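Local coordinates for protein FMN reductase [NAD(P)H] (Bacillus subtilis, PDB 1ZCH) that uses NADH or NADPH to reduce FMN, nitroaromatic compounds, quinones, chromates and azo dyes, working as a flavin-containing homodimer, at residues I31-S36 with L118-A123; A123-E126 with G131-P134; A81-A86 with V107-V112. All blocks are in the same frame, centred on the assembly; numbering follows the deposited sequence.

Interaction 1 of 3, residues I31-S36 with L118-A123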
# COMPACT_ATOMS: atom_id res chain seq x y z
N ILE A 31 7.20 -13.93 2.64
CA ILE A 31 8.18 -12.86 2.82
C ILE A 31 8.96 -12.60 1.54
O ILE A 31 9.25 -11.45 1.21
CB ILE A 31 9.15 -13.20 3.97
CG1 ILE A 31 8.38 -13.26 5.30
CG2 ILE A 31 10.26 -12.16 4.04
CD1 ILE A 31 7.66 -11.97 5.67
N GLU A 32 9.29 -13.66 0.81
CA GLU A 32 10.03 -13.50 -0.44
C GLU A 32 9.18 -12.70 -1.42
O GLU A 32 9.69 -11.85 -2.15
CB GLU A 32 10.35 -14.86 -1.06
CG GLU A 32 11.34 -15.71 -0.28
CD GLU A 32 11.48 -17.11 -0.86
OE1 GLU A 32 11.67 -17.23 -2.09
OE2 GLU A 32 11.40 -18.09 -0.09
N ALA A 33 7.89 -12.98 -1.43
CA ALA A 33 6.97 -12.28 -2.32
C ALA A 33 6.96 -10.80 -1.94
O ALA A 33 7.02 -9.93 -2.82
CB ALA A 33 5.57 -12.87 -2.20
N VAL A 34 6.88 -10.52 -0.65
CA VAL A 34 6.87 -9.15 -0.15
C VAL A 34 8.14 -8.41 -0.58
O VAL A 34 8.08 -7.32 -1.14
CB VAL A 34 6.77 -9.12 1.40
CG1 VAL A 34 7.04 -7.71 1.91
CG2 VAL A 34 5.39 -9.56 1.85
N GLN A 35 9.29 -9.00 -0.30
CA GLN A 35 10.55 -8.37 -0.67
C GLN A 35 10.70 -8.14 -2.17
O GLN A 35 11.30 -7.16 -2.59
CB GLN A 35 11.73 -9.20 -0.16
CG GLN A 35 11.94 -9.11 1.34
CD GLN A 35 13.35 -9.50 1.73
OE1 GLN A 35 13.68 -10.68 1.85
NE2 GLN A 35 14.21 -8.50 1.91
N SER A 36 10.14 -9.05 -2.97
CA SER A 36 10.25 -8.96 -4.42
C SER A 36 9.39 -7.87 -5.06
O SER A 36 9.60 -7.51 -6.22
CB SER A 36 9.90 -10.31 -5.05
OG SER A 36 10.81 -11.32 -4.62
N LEU A 118 1.74 -5.25 2.31
CA LEU A 118 0.56 -5.90 2.89
C LEU A 118 -0.29 -6.58 1.81
O LEU A 118 -0.72 -7.73 1.97
CB LEU A 118 -0.29 -4.87 3.64
CG LEU A 118 -1.58 -5.33 4.31
CD1 LEU A 118 -1.25 -6.22 5.50
CD2 LEU A 118 -2.36 -4.11 4.79
N GLY A 119 -0.53 -5.87 0.71
CA GLY A 119 -1.32 -6.42 -0.37
C GLY A 119 -0.63 -7.63 -1.01
O GLY A 119 -1.29 -8.61 -1.37
N THR A 120 0.69 -7.55 -1.14
CA THR A 120 1.46 -8.63 -1.73
C THR A 120 1.47 -9.85 -0.81
O THR A 120 1.34 -10.98 -1.27
CB THR A 120 2.91 -8.18 -2.01
OG1 THR A 120 2.89 -7.05 -2.89
CG2 THR A 120 3.70 -9.30 -2.67
N ALA A 121 1.61 -9.61 0.50
CA ALA A 121 1.62 -10.70 1.47
C ALA A 121 0.26 -11.39 1.49
O ALA A 121 0.17 -12.62 1.59
CB ALA A 121 1.95 -10.17 2.87
N THR A 122 -0.79 -10.58 1.42
CA THR A 122 -2.15 -11.12 1.41
C THR A 122 -2.32 -12.04 0.21
O THR A 122 -2.81 -13.16 0.34
CB THR A 122 -3.19 -9.98 1.34
OG1 THR A 122 -3.14 -9.22 2.55
CG2 THR A 122 -4.60 -10.54 1.15
N ALA A 123 -1.91 -11.57 -0.96
CA ALA A 123 -2.03 -12.35 -2.18
C ALA A 123 -1.24 -13.66 -2.08
O ALA A 123 -1.74 -14.73 -2.44
CB ALA A 123 -1.53 -11.54 -3.36

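Interaction 2 of 3, residues A123-E126 with G131-P134. With FMN (flavin mononucleotide), chain D.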
# COMPACT_ATOMS: atom_id res chain seq x y z
N ALA A 123 -1.91 -11.57 -0.96
CA ALA A 123 -2.03 -12.35 -2.18
C ALA A 123 -1.24 -13.66 -2.08
O ALA A 123 -1.74 -14.73 -2.44
CB ALA A 123 -1.53 -11.54 -3.36
N ALA A 124 -0.02 -13.58 -1.58
CA ALA A 124 0.84 -14.76 -1.44
C ALA A 124 0.26 -15.78 -0.47
O ALA A 124 0.14 -16.97 -0.80
CB ALA A 124 2.24 -14.33 -0.99
N ALA A 125 -0.08 -15.33 0.73
CA ALA A 125 -0.62 -16.20 1.76
C ALA A 125 -1.88 -16.93 1.30
O ALA A 125 -2.01 -18.15 1.47
CB ALA A 125 -0.91 -15.40 3.02
N GLU A 126 -2.82 -16.19 0.73
CA GLU A 126 -4.06 -16.80 0.29
C GLU A 126 -3.87 -17.79 -0.85
O GLU A 126 -4.64 -18.74 -0.98
CB GLU A 126 -5.07 -15.69 -0.06
CG GLU A 126 -5.38 -14.85 1.19
CD GLU A 126 -6.38 -13.74 0.98
OE1 GLU A 126 -6.80 -13.48 -0.16
OE2 GLU A 126 -6.74 -13.10 2.00
N GLY A 131 -5.68 -18.24 5.38
CA GLY A 131 -6.64 -17.17 5.53
C GLY A 131 -5.91 -15.99 6.14
O GLY A 131 -4.90 -16.18 6.82
N THR A 132 -6.39 -14.78 5.87
CA THR A 132 -5.75 -13.58 6.42
C THR A 132 -6.78 -12.49 6.70
O THR A 132 -7.92 -12.54 6.22
CB THR A 132 -4.71 -12.95 5.44
OG1 THR A 132 -5.40 -12.26 4.39
CG2 THR A 132 -3.81 -14.03 4.82
N VAL A 133 -6.36 -11.51 7.49
CA VAL A 133 -7.18 -10.34 7.79
C VAL A 133 -6.24 -9.26 8.30
O VAL A 133 -5.49 -9.47 9.25
CB VAL A 133 -8.31 -10.61 8.82
CG1 VAL A 133 -7.74 -10.92 10.20
CG2 VAL A 133 -9.24 -9.39 8.89
N PRO A 134 -6.23 -8.09 7.64
CA PRO A 134 -5.34 -7.02 8.10
C PRO A 134 -5.88 -6.46 9.41
O PRO A 134 -7.05 -6.63 9.73
CB PRO A 134 -5.40 -5.99 6.97
CG PRO A 134 -5.82 -6.80 5.77
CD PRO A 134 -6.85 -7.73 6.35
N1 FMN D . -10.57 -6.24 9.93
C2 FMN D . -10.68 -6.45 11.25
O2 FMN D . -11.38 -7.32 11.70
N3 FMN D . -9.95 -5.66 12.21
C4 FMN D . -9.08 -4.64 11.81
O4 FMN D . -8.49 -3.99 12.65
C4A FMN D . -8.95 -4.40 10.37
N5 FMN D . -8.12 -3.41 9.91
C5A FMN D . -7.88 -3.33 8.55
C6 FMN D . -6.87 -2.42 8.11
C7 FMN D . -6.51 -2.32 6.76
C7M FMN D . -5.39 -1.38 6.35
C8 FMN D . -7.22 -3.13 5.75
C8M FMN D . -6.85 -3.10 4.29
C9 FMN D . -8.25 -4.02 6.16
C9A FMN D . -8.58 -4.14 7.56
N10 FMN D . -9.57 -5.11 8.08
C10 FMN D . -9.73 -5.27 9.44
C1' FMN D . -10.35 -5.94 7.12
C2' FMN D . -11.51 -5.14 6.44
O2' FMN D . -12.60 -5.04 7.37
C3' FMN D . -11.92 -5.91 5.17
O3' FMN D . -10.80 -5.93 4.27
C4' FMN D . -13.11 -5.23 4.45
O4' FMN D . -14.29 -5.25 5.27
C5' FMN D . -13.34 -5.95 3.13
O5' FMN D . -13.87 -7.40 3.41
P FMN D . -13.02 -8.55 2.84
O1P FMN D . -13.22 -8.64 1.40
O2P FMN D . -13.47 -9.79 3.46
O3P FMN D . -11.61 -8.35 3.13
O HOH W 1 -8.16 -14.67 3.60

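Interaction 3 of 3, residues A81-A86 with V107-V112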
# COMPACT_ATOMS: atom_id res chain seq x y z
N ALA A 81 6.28 1.18 8.58
CA ALA A 81 6.99 2.06 7.66
C ALA A 81 8.36 2.08 8.33
O ALA A 81 8.45 2.14 9.56
CB ALA A 81 6.36 3.45 7.67
N ASP A 82 9.43 2.05 7.54
CA ASP A 82 10.77 2.02 8.13
C ASP A 82 11.77 2.94 7.43
O ASP A 82 12.11 2.74 6.27
CB ASP A 82 11.31 0.58 8.09
CG ASP A 82 12.62 0.41 8.87
OD1 ASP A 82 13.51 1.27 8.76
OD2 ASP A 82 12.76 -0.61 9.58
N PHE A 83 12.22 3.96 8.15
CA PHE A 83 13.23 4.88 7.63
C PHE A 83 14.45 4.80 8.54
O PHE A 83 15.33 5.66 8.52
CB PHE A 83 12.68 6.32 7.56
CG PHE A 83 11.94 6.62 6.29
CD1 PHE A 83 12.61 7.15 5.19
CD2 PHE A 83 10.58 6.33 6.17
CE1 PHE A 83 11.93 7.39 3.98
CE2 PHE A 83 9.90 6.56 4.97
CZ PHE A 83 10.57 7.09 3.88
N ASN A 84 14.49 3.74 9.36
CA ASN A 84 15.63 3.53 10.26
C ASN A 84 16.80 2.99 9.43
O ASN A 84 17.95 3.38 9.63
CB ASN A 84 15.28 2.54 11.37
CG ASN A 84 16.47 2.21 12.27
OD1 ASN A 84 17.15 3.12 12.76
ND2 ASN A 84 16.71 0.93 12.49
N ARG A 85 16.52 2.07 8.51
CA ARG A 85 17.59 1.56 7.67
C ARG A 85 18.14 2.73 6.84
O ARG A 85 19.33 2.79 6.54
CB ARG A 85 17.09 0.43 6.76
CG ARG A 85 16.92 -0.91 7.48
CD ARG A 85 16.60 -2.03 6.48
NE ARG A 85 15.30 -1.81 5.85
CZ ARG A 85 14.16 -2.30 6.30
NH1 ARG A 85 14.14 -3.07 7.38
NH2 ARG A 85 13.02 -1.99 5.69
N ALA A 86 17.26 3.66 6.48
CA ALA A 86 17.68 4.84 5.72
C ALA A 86 18.54 5.71 6.64
O ALA A 86 19.53 6.30 6.20
CB ALA A 86 16.46 5.63 5.24
N VAL A 107 6.26 10.07 5.07
CA VAL A 107 5.12 9.32 5.59
C VAL A 107 4.37 8.66 4.44
O VAL A 107 3.96 7.50 4.54
CB VAL A 107 4.16 10.26 6.38
CG1 VAL A 107 2.86 9.53 6.73
CG2 VAL A 107 4.86 10.74 7.66
N LEU A 108 4.19 9.38 3.33
CA LEU A 108 3.50 8.80 2.19
C LEU A 108 4.33 7.67 1.60
O LEU A 108 3.80 6.62 1.25
CB LEU A 108 3.23 9.87 1.11
CG LEU A 108 2.29 11.01 1.50
CD1 LEU A 108 2.07 11.91 0.29
CD2 LEU A 108 0.96 10.46 2.01
N VAL A 109 5.64 7.89 1.49
CA VAL A 109 6.52 6.84 0.95
C VAL A 109 6.41 5.57 1.78
O VAL A 109 6.23 4.47 1.25
CB VAL A 109 8.00 7.30 0.92
CG1 VAL A 109 8.91 6.11 0.60
CG2 VAL A 109 8.19 8.39 -0.13
N GLY A 110 6.50 5.72 3.10
CA GLY A 110 6.42 4.57 3.98
C GLY A 110 5.07 3.87 3.97
O GLY A 110 5.02 2.63 3.95
N ALA A 111 3.99 4.64 3.98
CA ALA A 111 2.65 4.07 3.98
C ALA A 111 2.35 3.33 2.68
O ALA A 111 1.74 2.26 2.70
CB ALA A 111 1.61 5.18 4.21
N VAL A 112 2.76 3.90 1.55
CA VAL A 112 2.53 3.25 0.26
C VAL A 112 3.38 1.98 0.15
O VAL A 112 2.89 0.95 -0.32
CB VAL A 112 2.84 4.19 -0.92
CG1 VAL A 112 2.76 3.43 -2.25
CG2 VAL A 112 1.86 5.36 -0.92

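Interaction 1 of 3, residues I31-S36 with L118-A123
Helical segments 31-36 and 118-123 run roughly antiparallel, with 145° between their N-to-C directions and their axes approaching to 8.4 Å. They come closest at Val-34 and Thr-120, whose CA atoms lie 5.7 Å apart. Such a short spacing suits the small side chains at the interface, and no hydrogen bond crosses it. The methyl of Thr-120 reaches the other helix: CG2 rests against its backbone, 3.4 Å from Ala-33 O, with the CB of Ala-33 alongside at 4.1 Å. A chi1 of -58° sets OG1 beside the backbone N of Thr-120, where the hydroxyl bonds to Ile-116 O one turn back, and sends CG2 outward as an apolar tip. Threonine's two branches divide these tasks. Val-34 adds the second apolar point, its CG2 branch meeting Ala-121 CB at 3.6 Å, and the single methyl of alanine keeps that approach close. The packing joins helix 24-36 to the long helix 104-127 within the nitroreductase fold, and Ala-33 also touches Ala-124 a turn further along. Beyond this layer Ala-121 and Leu-118 lie on Phe-79 of strand 75-82 and Leu-161 of strand 155-164, while Gln-35 bonds to Arg-175 and Leu-176 of the second subunit.

Interaction 2 of 3, residues A123-E126 with G131-P134
One carboxylate oxygen of Glu-126 meets Thr-132 directly and, probably, a second time through a water. The setting is a helix-loop-strand turn of the nitroreductase fold: the chain leaves helix 104-127 and returns as strand 131-135, outermost in this chain's sheet, which carries part of the flavin pocket. Thr-132 OG1 donates to Glu-126 OE2 over 2.9 Å, arriving on the anti side of the carboxylate and 25° out of its plane. With chi1 at 76°, that hydroxyl sits between its own backbone N and carbonyl carbon, and CG2 is turned to Ala-125 CB, 3.7 Å away. Threonine thus offers a donor to the acid and a methyl to the alanine. A water 2.7 Å from Glu-126 OE2 also accepts from Thr-132 N, so that backbone and side chain of one strand residue may both be linked to OE2. Glutamate has the length for this: its chain is extended beyond CG and crosses the threonine at about a right angle, while OE1 accepts from ND1 of His-11, a residue of the FMN site. Cut back to an alanine here, the helix would probably leave the Thr-132 hydroxyl and His-11 ND1 without this acceptor, with the imidazole freer to turn. Further along the strand, Val-133 and Pro-134 lie against one face of the isoalloxazine. Val-133 CG2 comes within 3.6 Å of FMN N1. The apolar proline ring covers the benzenoid end, with CB 3.6 Å from FMN C9. Beyond it the carbonyl oxygen Pro-134 O stands over the middle of the flavin, 3.0 Å from C4A.

Interaction 3 of 3, residues A81-A86 with V107-V112
The Phe-83 ring meets segment 107-112 of helix 104-127 edge-on. Gly-110 N lies near the ring plane, 4.0 Å from CE2, and Val-109 CB is also in plane beside CZ. The CG1 branch of Val-109 approaches CZ more obliquely, at 3.8 Å. The Arg-85 guanidinium has Asp-82 CG 3.8 Å above one face, displaced toward the rim. Its NH1 is 3.6 Å from Asp-82 OD2, a salt bridge of charges alone, since the oxygen lies well out of the guanidinium plane; its N-H groups bond instead to Thr-47 OG1 and the carbonyls of Gln-44 and Val-46. Here strand 75-82 of the central sheet passes into helix 84-94, and Phe-83 occupies the N-cap position. At this junction Asp-82 OD1 accepts from Asn-84 N over 2.7 Å, an Asx turn, and also from Arg-85 N, nearly along its C-O axis, which completes an Asx motif. A short acid suits these amides at a helix start. Gly-110 suits the closest approach of the backbones, for a CB there would clash with Ala-81 CB, which now rests 3.9 Å from Gly-110 CA. Asp-82 OD2 also bonds to Thr-47 OG1 and to the Tyr-187 hydroxyl of the second subunit.

All three contacts use helix 104-127: interaction 3 its N-terminal part, interaction 1 its middle and interaction 2 its C-terminal end. Interactions 1 and 2 share Ala-123, have centres 10 Å apart and touch directly, with Thr-122 CG2 packed 3.8 Å from Thr-132 OG1. Interaction 3 lies about 16 Å from interaction 1 and 22 Å from interaction 2, centre to centre, and touches neither. In sequence it is nested within the loop that interaction 1 closes. Interaction 2 meets the flavin directly; in interaction 3 Val-112 touches an FMN, with the Val-109 side chain about 7 Å away, and in interaction 1 the Thr-120 side chain is about 10 Å from one. Each contact also reaches the second subunit.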